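PDB 5IHS: endoglucanase, glycoside hydrolase family 5 protein from Cytophaga hutchinsonii, which probably hydrolyses internal beta-1,4-glucosidic bonds of cellulose as an endoglucanase built on a TIM barrel, and may serve growth on crystalline cellulose. Local coordinates for residues 233-236 and 237-240; 266-269 and 270-273; 163-167 and 168-172. All blocks are in the same frame, centred on the assembly; numbering follows the deposited sequence.

Contact 1 (233-236 and 237-240); sequences EAQK and ALDM
The amides of A237, L238 and D239 reach back four residues to the carbonyls of E233, A234 and Q235, which makes 233-236 and 237-240 successive turns of one alpha helix, 228-239. A237 N lies 3.1 Å from E233 O, L238 N 3.0 Å from A234 O, and D239 N 2.9 Å from Q235 O. The next step is poorer: M240 N to K236 O is 3.2 Å, a weak bond bent to 133°, and here the chain leaves the helix.

On the outer side Q235 and D239, one turn apart, are tied by their side chains. Q235 NE2 gives a hydrogen bond to D239 OD1 at 3.0 Å with an N-H...O angle of 156°. The acceptor lies close to the plane of the amide, whereas the amide nitrogen stands above the plane of the carboxylate. Q235 gets there by holding CG anti to the backbone N (chi1 -180°) and then bending at chi2, which swings the amide toward the C-terminal turn. D239 OD1 is also 3.2 Å from Q235 O, and the amide N-H probably offsets the closeness of these two acceptors at a helix C-terminus whose partial charge is also negative. With an alanine in place of Q235 the amide is lost, and D239 OD1 is likely to be left without this donor and its carboxylate freer to turn. At the last residue, M240 CG packs 3.2 Å from K236 O, with SD also close to that oxygen.

The helix belongs to the beta-alpha-beta unit of strand 215-221, helix 228-239 and strand 244-249. A234 and L238 face L244 of the second strand, while A234 and Q235 touch F271 of helix 262-274. On another flank A237 and M240 meet helix 202-207, where E233 OE2 is hydrogen-bonded to T203.

Contact 2 (266-269 and 270-273); sequences ALWY and EFLD
The indole of W268 projects from the side of the helix that F271 and L272, one turn on, also use. L272 CD2 comes up to the edge of the indole, near its plane, 4.5 Å from W268 CE3. The phenyl of F271 approaches obliquely, with CD2 4.4 Å from W268 CZ3; both are loose apolar contacts rather than stacks. The indole stacks instead on F221 and meets R231 in a cation-pi contact.

L267 and E270 run side by side and point the same way, L267 CD2 lying 4.0 Å from E270 OE1. E270 swings CG away from its own amide (chi1 178°) and, with its chain extended, sets OE1 2.9 Å from a water, which also donates to L267 O at 2.8 Å. L267 O therefore accepts twice, from this water and from F271 N at 3.2 Å.

The backbone is regular alpha helix, L272 N to W268 O being 2.8 Å, and D273 near its end forms salt bridges with K323 and R53. Chemically the helix is two-sided: W268 NE1 and Y269 OH are satisfied by H226 O and Y249 OH, so the aromatic flank can be buried while L267 and E270 stay hydrated.

Contact 3 (163-167 and 168-172); sequences QATSW and NKDIK
T165, S166 and W167 lead into the N-terminus of helix 167-185, which follows barrel strand 153-156, and S166 is its N-cap. Just before the cap, T165 lays its methyl across the first turn: CG2 is 3.7 Å from D170 CB and also borders I171 CG1, meeting both side chains at about a right angle.

S166 bonds in both directions. Its OG, turned to the far side of CB from the serine's own N (chi1 160°), accepts from K169 N at 3.0 Å, and the N of S166 gives to D170 OD2 at 3.0 Å, reaching that oxygen on the anti side of the carboxylate. The exchange resembles a capping box, but the answering acid lies one residue later than in the classic form. S166 O is gripped twice: I171 N comes in the carbonyl plane at 2.8 Å, and D170 N sits 38° above it at 2.9 Å. The bond from I171 spans five residues, as does K172 N to W167 O at 2.9 Å, the mark of a wide pi-type turn. The negative D170 and the serine oxygen probably suit the positive end of the helix dipole.

The indole of W167 lies against I171 and K172 of the next turn. NE1 donates to N208 O, and the same asparagine also bonds N168 OD1 and K172 NZ, so N208 joins the first two residues of the helix to K172, a turn further on. I171 CG2 touches the six-membered ring obliquely, 3.6 Å from W167 CZ3, while K172 CB sits over one face, toward the rim: it is 4.1 Å from the centroid of the five-membered ring of W167 and 21° off the ring normal, a CH-pi contact.

How the contacts relate
All three contacts are partly buried, each with one flank toward the interior and another at the surface. Contacts 1 and 2 lie almost wholly on outer helices of the barrel, 228-239 and 262-274, contact 3 on a loop-to-helix junction. Consecutive beta-alpha-beta units give contacts 1 and 2 a common strand, 244-249, which both border, and their helices pack directly: A234 CB is 3.8 Å from F271 CZ. Contact 3 stands apart, its nearest atoms about 10 Å from contact 1 and about 17 Å from contact 2. Contact 2, inside a helix, is aromatic inside and water-bridged outside; contact 1 closes a helix with an amide-carboxylate bond; contact 3 opens one with serine and aspartate accepting backbone N-H groups.

Contact 1 (233-236 and 237-240)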
loop_
_atom_site.group_PDB
_atom_site.type_symbol
_atom_site.label_atom_id
_atom_site.label_comp_id
_atom_site.label_asym_id
_atom_site.label_seq_id
_atom_site.Cartn_x
_atom_site.Cartn_y
_atom_site.Cartn_z
ATOM N N GLU A 233 -0.208 4.427 19.391
ATOM C CA GLU A 233 -1.372 4.925 18.662
ATOM C C GLU A 233 -2.050 3.791 17.902
ATOM O O GLU A 233 -3.278 3.639 17.941
ATOM C CB GLU A 233 -0.911 6.039 17.710
ATOM C CG GLU A 233 -1.939 6.571 16.708
ATOM C CD GLU A 233 -2.946 7.528 17.308
ATOM O OE1 GLU A 233 -2.701 8.029 18.432
ATOM O OE2 GLU A 233 -3.977 7.776 16.643
ATOM N N ALA A 234 -1.262 2.988 17.187
ATOM C CA ALA A 234 -1.821 1.863 16.447
ATOM C C ALA A 234 -2.537 0.887 17.375
ATOM O O ALA A 234 -3.653 0.447 17.083
ATOM C CB ALA A 234 -0.705 1.168 15.674
ATOM N N GLN A 235 -1.913 0.546 18.507
ATOM C CA GLN A 235 -2.535 -0.393 19.442
ATOM C C GLN A 235 -3.865 0.140 19.964
ATOM O O GLN A 235 -4.838 -0.613 20.099
ATOM C CB GLN A 235 -1.580 -0.688 20.601
ATOM C CG GLN A 235 -2.142 -1.661 21.627
ATOM C CD GLN A 235 -2.351 -3.055 21.040
ATOM O OE1 GLN A 235 -1.389 -3.723 20.642
ATOM N NE2 GLN A 235 -3.608 -3.492 20.957
ATOM N N LYS A 236 -3.926 1.441 20.260
ATOM C CA LYS A 236 -5.174 2.032 20.731
ATOM C C LYS A 236 -6.270 1.940 19.674
ATOM O O LYS A 236 -7.436 1.712 20.000
ATOM C CB LYS A 236 -4.931 3.477 21.182
ATOM C CG LYS A 236 -4.112 3.569 22.468
ATOM C CD LYS A 236 -3.768 4.996 22.858
ATOM C CE LYS A 236 -2.789 5.015 24.030
ATOM N NZ LYS A 236 -2.571 6.373 24.601
ATOM N N ALA A 237 -5.920 2.104 18.400
ATOM C CA ALA A 237 -6.912 1.928 17.342
ATOM C C ALA A 237 -7.392 0.479 17.262
ATOM O O ALA A 237 -8.587 0.224 17.070
ATOM C CB ALA A 237 -6.337 2.387 16.001
ATOM N N LEU A 238 -6.475 -0.486 17.397
ATOM C CA LEU A 238 -6.877 -1.888 17.421
ATOM C C LEU A 238 -7.809 -2.165 18.593
ATOM O O LEU A 238 -8.791 -2.916 18.458
ATOM C CB LEU A 238 -5.634 -2.774 17.492
ATOM C CG LEU A 238 -4.663 -2.676 16.315
ATOM C CD1 LEU A 238 -3.421 -3.505 16.605
ATOM C CD2 LEU A 238 -5.311 -3.121 15.025
ATOM N N ASP A 239 -7.524 -1.556 19.752
ATOM C CA ASP A 239 -8.381 -1.735 20.923
ATOM C C ASP A 239 -9.807 -1.290 20.641
ATOM O O ASP A 239 -10.760 -1.792 21.256
ATOM C CB ASP A 239 -7.860 -0.887 22.083
ATOM C CG ASP A 239 -6.542 -1.374 22.654
ATOM O OD1 ASP A 239 -6.101 -2.505 22.350
ATOM O OD2 ASP A 239 -5.953 -0.606 23.449
ATOM N N MET A 240 -9.962 -0.309 19.765
ATOM C CA MET A 240 -11.249 0.269 19.425
ATOM C C MET A 240 -11.933 -0.493 18.294
ATOM O O MET A 240 -13.063 -0.148 17.925
ATOM C CB MET A 240 -11.058 1.765 19.078
ATOM C CG MET A 240 -10.479 2.670 20.243
ATOM S SD MET A 240 -9.670 4.284 19.831
ATOM C CE MET A 240 -11.117 5.245 19.439
#

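Contact 2 (266-269 and 270-273)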
loop_
_atom_site.group_PDB
_atom_site.type_symbol
_atom_site.label_atom_id
_atom_site.label_comp_id
_atom_site.label_asym_id
_atom_site.label_seq_id
_atom_site.Cartn_x
_atom_site.Cartn_y
_atom_site.Cartn_z
ATOM N N ALA A 266 13.131 -3.255 12.722
ATOM C CA ALA A 266 12.850 -4.593 13.236
ATOM C C ALA A 266 11.833 -4.568 14.376
ATOM O O ALA A 266 11.026 -5.491 14.500
ATOM C CB ALA A 266 14.146 -5.268 13.686
ATOM N N LEU A 267 11.861 -3.534 15.230
ATOM C CA LEU A 267 10.834 -3.417 16.265
ATOM C C LEU A 267 9.459 -3.231 15.644
ATOM O O LEU A 267 8.464 -3.771 16.149
ATOM C CB LEU A 267 11.135 -2.267 17.226
ATOM C CG LEU A 267 12.376 -2.430 18.104
ATOM C CD1 LEU A 267 12.484 -1.245 19.034
ATOM C CD2 LEU A 267 12.360 -3.733 18.894
ATOM N N TRP A 268 9.383 -2.480 14.545
ATOM C CA TRP A 268 8.123 -2.363 13.832
ATOM C C TRP A 268 7.698 -3.695 13.225
ATOM O O TRP A 268 6.526 -4.066 13.321
ATOM C CB TRP A 268 8.215 -1.280 12.765
ATOM C CG TRP A 268 7.962 0.095 13.286
ATOM C CD1 TRP A 268 8.881 1.048 13.612
ATOM C CD2 TRP A 268 6.677 0.675 13.519
ATOM N NE1 TRP A 268 8.238 2.196 14.032
ATOM C CE2 TRP A 268 6.884 1.992 13.982
ATOM C CE3 TRP A 268 5.372 0.212 13.365
ATOM C CZ2 TRP A 268 5.824 2.848 14.289
ATOM C CZ3 TRP A 268 4.323 1.057 13.668
ATOM C CH2 TRP A 268 4.554 2.359 14.125
ATOM N N TYR A 269 8.619 -4.416 12.566
ATOM C CA TYR A 269 8.246 -5.718 12.016
ATOM C C TYR A 269 7.694 -6.636 13.102
ATOM O O TYR A 269 6.730 -7.374 12.869
ATOM C CB TYR A 269 9.434 -6.389 11.335
ATOM C CG TYR A 269 9.904 -5.816 10.016
ATOM C CD1 TYR A 269 9.033 -5.235 9.095
ATOM C CD2 TYR A 269 11.239 -5.919 9.673
ATOM C CE1 TYR A 269 9.498 -4.749 7.883
ATOM C CE2 TYR A 269 11.709 -5.453 8.464
ATOM C CZ TYR A 269 10.843 -4.874 7.565
ATOM O OH TYR A 269 11.350 -4.421 6.361
ATOM N N GLU A 270 8.307 -6.616 14.290
ATOM C CA GLU A 270 7.831 -7.452 15.391
ATOM C C GLU A 270 6.383 -7.117 15.738
ATOM O O GLU A 270 5.538 -8.006 15.893
ATOM C CB GLU A 270 8.748 -7.246 16.594
ATOM C CG GLU A 270 8.394 -7.997 17.844
ATOM C CD GLU A 270 9.493 -7.831 18.884
ATOM O OE1 GLU A 270 9.685 -6.694 19.370
ATOM O OE2 GLU A 270 10.203 -8.818 19.184
ATOM N N PHE A 271 6.081 -5.826 15.854
ATOM C CA PHE A 271 4.724 -5.378 16.162
ATOM C C PHE A 271 3.742 -5.753 15.057
ATOM O O PHE A 271 2.651 -6.272 15.324
ATOM C CB PHE A 271 4.754 -3.864 16.369
ATOM C CG PHE A 271 3.402 -3.238 16.554
ATOM C CD1 PHE A 271 2.763 -3.282 17.780
ATOM C CD2 PHE A 271 2.780 -2.575 15.502
ATOM C CE1 PHE A 271 1.515 -2.700 17.950
ATOM C CE2 PHE A 271 1.537 -1.991 15.671
ATOM C CZ PHE A 271 0.911 -2.052 16.896
ATOM N N LEU A 272 4.113 -5.485 13.804
ATOM C CA LEU A 272 3.207 -5.758 12.697
ATOM C C LEU A 272 2.921 -7.249 12.579
ATOM O O LEU A 272 1.771 -7.656 12.379
ATOM C CB LEU A 272 3.772 -5.208 11.389
ATOM C CG LEU A 272 4.025 -3.695 11.395
ATOM C CD1 LEU A 272 4.798 -3.282 10.158
ATOM C CD2 LEU A 272 2.716 -2.911 11.511
ATOM N N ASP A 273 3.948 -8.086 12.731
ATOM C CA ASP A 273 3.732 -9.527 12.665
ATOM C C ASP A 273 2.872 -10.009 13.827
ATOM O O ASP A 273 2.036 -10.904 13.654
ATOM C CB ASP A 273 5.075 -10.254 12.652
ATOM C CG ASP A 273 5.809 -10.136 11.320
ATOM O OD1 ASP A 273 5.201 -9.760 10.287
ATOM O OD2 ASP A 273 7.018 -10.470 11.321
HETATM O O HOH W 1 8.235 -4.255 18.907
#

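Contact 3 (163-167 and 168-172)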
loop_
_atom_site.group_PDB
_atom_site.type_symbol
_atom_site.label_atom_id
_atom_site.label_comp_id
_atom_site.label_asym_id
_atom_site.label_seq_id
_atom_site.Cartn_x
_atom_site.Cartn_y
_atom_site.Cartn_z
ATOM N N GLN A 163 -1.752 17.047 8.129
ATOM C CA GLN A 163 -2.078 17.281 9.530
ATOM C C GLN A 163 -3.346 18.123 9.678
ATOM O O GLN A 163 -4.105 17.941 10.638
ATOM C CB GLN A 163 -0.896 17.948 10.221
ATOM C CG GLN A 163 -1.020 17.981 11.722
ATOM C CD GLN A 163 0.085 18.784 12.371
ATOM O OE1 GLN A 163 1.077 19.148 11.727
ATOM N NE2 GLN A 163 -0.072 19.062 13.655
ATOM N N ALA A 164 -3.592 19.045 8.744
ATOM C CA ALA A 164 -4.757 19.916 8.825
ATOM C C ALA A 164 -6.058 19.242 8.410
ATOM O O ALA A 164 -7.125 19.837 8.590
ATOM C CB ALA A 164 -4.549 21.140 7.932
ATOM N N THR A 165 -6.001 18.051 7.817
ATOM C CA THR A 165 -7.147 17.452 7.136
ATOM C C THR A 165 -7.965 16.621 8.126
ATOM O O THR A 165 -7.545 15.535 8.533
ATOM C CB THR A 165 -6.662 16.594 5.967
ATOM O OG1 THR A 165 -5.642 17.278 5.223
ATOM C CG2 THR A 165 -7.816 16.238 5.052
ATOM N N SER A 166 -9.134 17.130 8.513
ATOM C CA SER A 166 -9.933 16.508 9.567
ATOM C C SER A 166 -10.540 15.181 9.118
ATOM O O SER A 166 -11.076 15.075 8.007
ATOM C CB SER A 166 -11.073 17.462 9.946
ATOM O OG SER A 166 -12.143 16.813 10.611
ATOM N N TRP A 167 -10.511 14.184 10.013
ATOM C CA TRP A 167 -11.215 12.929 9.765
ATOM C C TRP A 167 -12.717 13.161 9.607
ATOM O O TRP A 167 -13.321 12.795 8.590
ATOM C CB TRP A 167 -10.930 11.912 10.884
ATOM C CG TRP A 167 -11.734 10.659 10.700
ATOM C CD1 TRP A 167 -12.868 10.309 11.362
ATOM C CD2 TRP A 167 -11.496 9.619 9.735
ATOM N NE1 TRP A 167 -13.353 9.119 10.879
ATOM C CE2 TRP A 167 -12.528 8.673 9.881
ATOM C CE3 TRP A 167 -10.502 9.389 8.772
ATOM C CZ2 TRP A 167 -12.604 7.524 9.096
ATOM C CZ3 TRP A 167 -10.587 8.239 7.989
ATOM C CH2 TRP A 167 -11.626 7.332 8.155
ATOM N N ASN A 168 -13.353 13.771 10.614
ATOM C CA ASN A 168 -14.814 13.856 10.606
ATOM C C ASN A 168 -15.337 14.761 9.493
ATOM O O ASN A 168 -16.394 14.488 8.905
ATOM C CB ASN A 168 -15.326 14.369 11.954
ATOM C CG ASN A 168 -15.216 13.339 13.068
ATOM O OD1 ASN A 168 -15.116 12.133 12.831
ATOM N ND2 ASN A 168 -15.264 13.819 14.302
ATOM N N LYS A 169 -14.641 15.860 9.209
ATOM C CA LYS A 169 -15.151 16.860 8.278
ATOM C C LYS A 169 -14.661 16.684 6.846
ATOM O O LYS A 169 -15.384 17.054 5.912
ATOM C CB LYS A 169 -14.776 18.260 8.760
ATOM C CG LYS A 169 -15.454 18.659 10.052
ATOM C CD LYS A 169 -15.057 20.072 10.462
ATOM C CE LYS A 169 -15.760 20.510 11.738
ATOM N NZ LYS A 169 -14.949 20.222 12.950
ATOM N N ASP A 170 -13.443 16.164 6.640
ATOM C CA ASP A 170 -12.830 16.104 5.310
ATOM C C ASP A 170 -12.628 14.676 4.824
ATOM O O ASP A 170 -13.110 14.321 3.739
ATOM C CB ASP A 170 -11.461 16.809 5.303
ATOM C CG ASP A 170 -11.540 18.259 5.632
ATOM O OD1 ASP A 170 -12.426 18.931 5.077
ATOM O OD2 ASP A 170 -10.694 18.720 6.437
ATOM N N ILE A 171 -11.898 13.852 5.578
ATOM C CA ILE A 171 -11.490 12.551 5.061
ATOM C C ILE A 171 -12.684 11.617 4.961
ATOM O O ILE A 171 -12.903 10.966 3.928
ATOM C CB ILE A 171 -10.387 11.912 5.923
ATOM C CG1 ILE A 171 -9.178 12.836 6.128
ATOM C CG2 ILE A 171 -9.973 10.585 5.293
ATOM C CD1 ILE A 171 -8.225 12.379 7.233
ATOM N N LYS A 172 -13.427 11.472 6.062
ATOM C CA LYS A 172 -14.505 10.483 6.082
ATOM C C LYS A 172 -15.556 10.769 5.021
ATOM O O LYS A 172 -15.921 9.841 4.275
ATOM C CB LYS A 172 -15.096 10.335 7.491
ATOM C CG LYS A 172 -16.049 9.161 7.595
ATOM C CD LYS A 172 -16.690 9.012 8.972
ATOM C CE LYS A 172 -17.482 7.722 9.038
ATOM N NZ LYS A 172 -18.499 7.711 10.096
HETATM O O HOH W 2 -11.872 19.450 12.851
#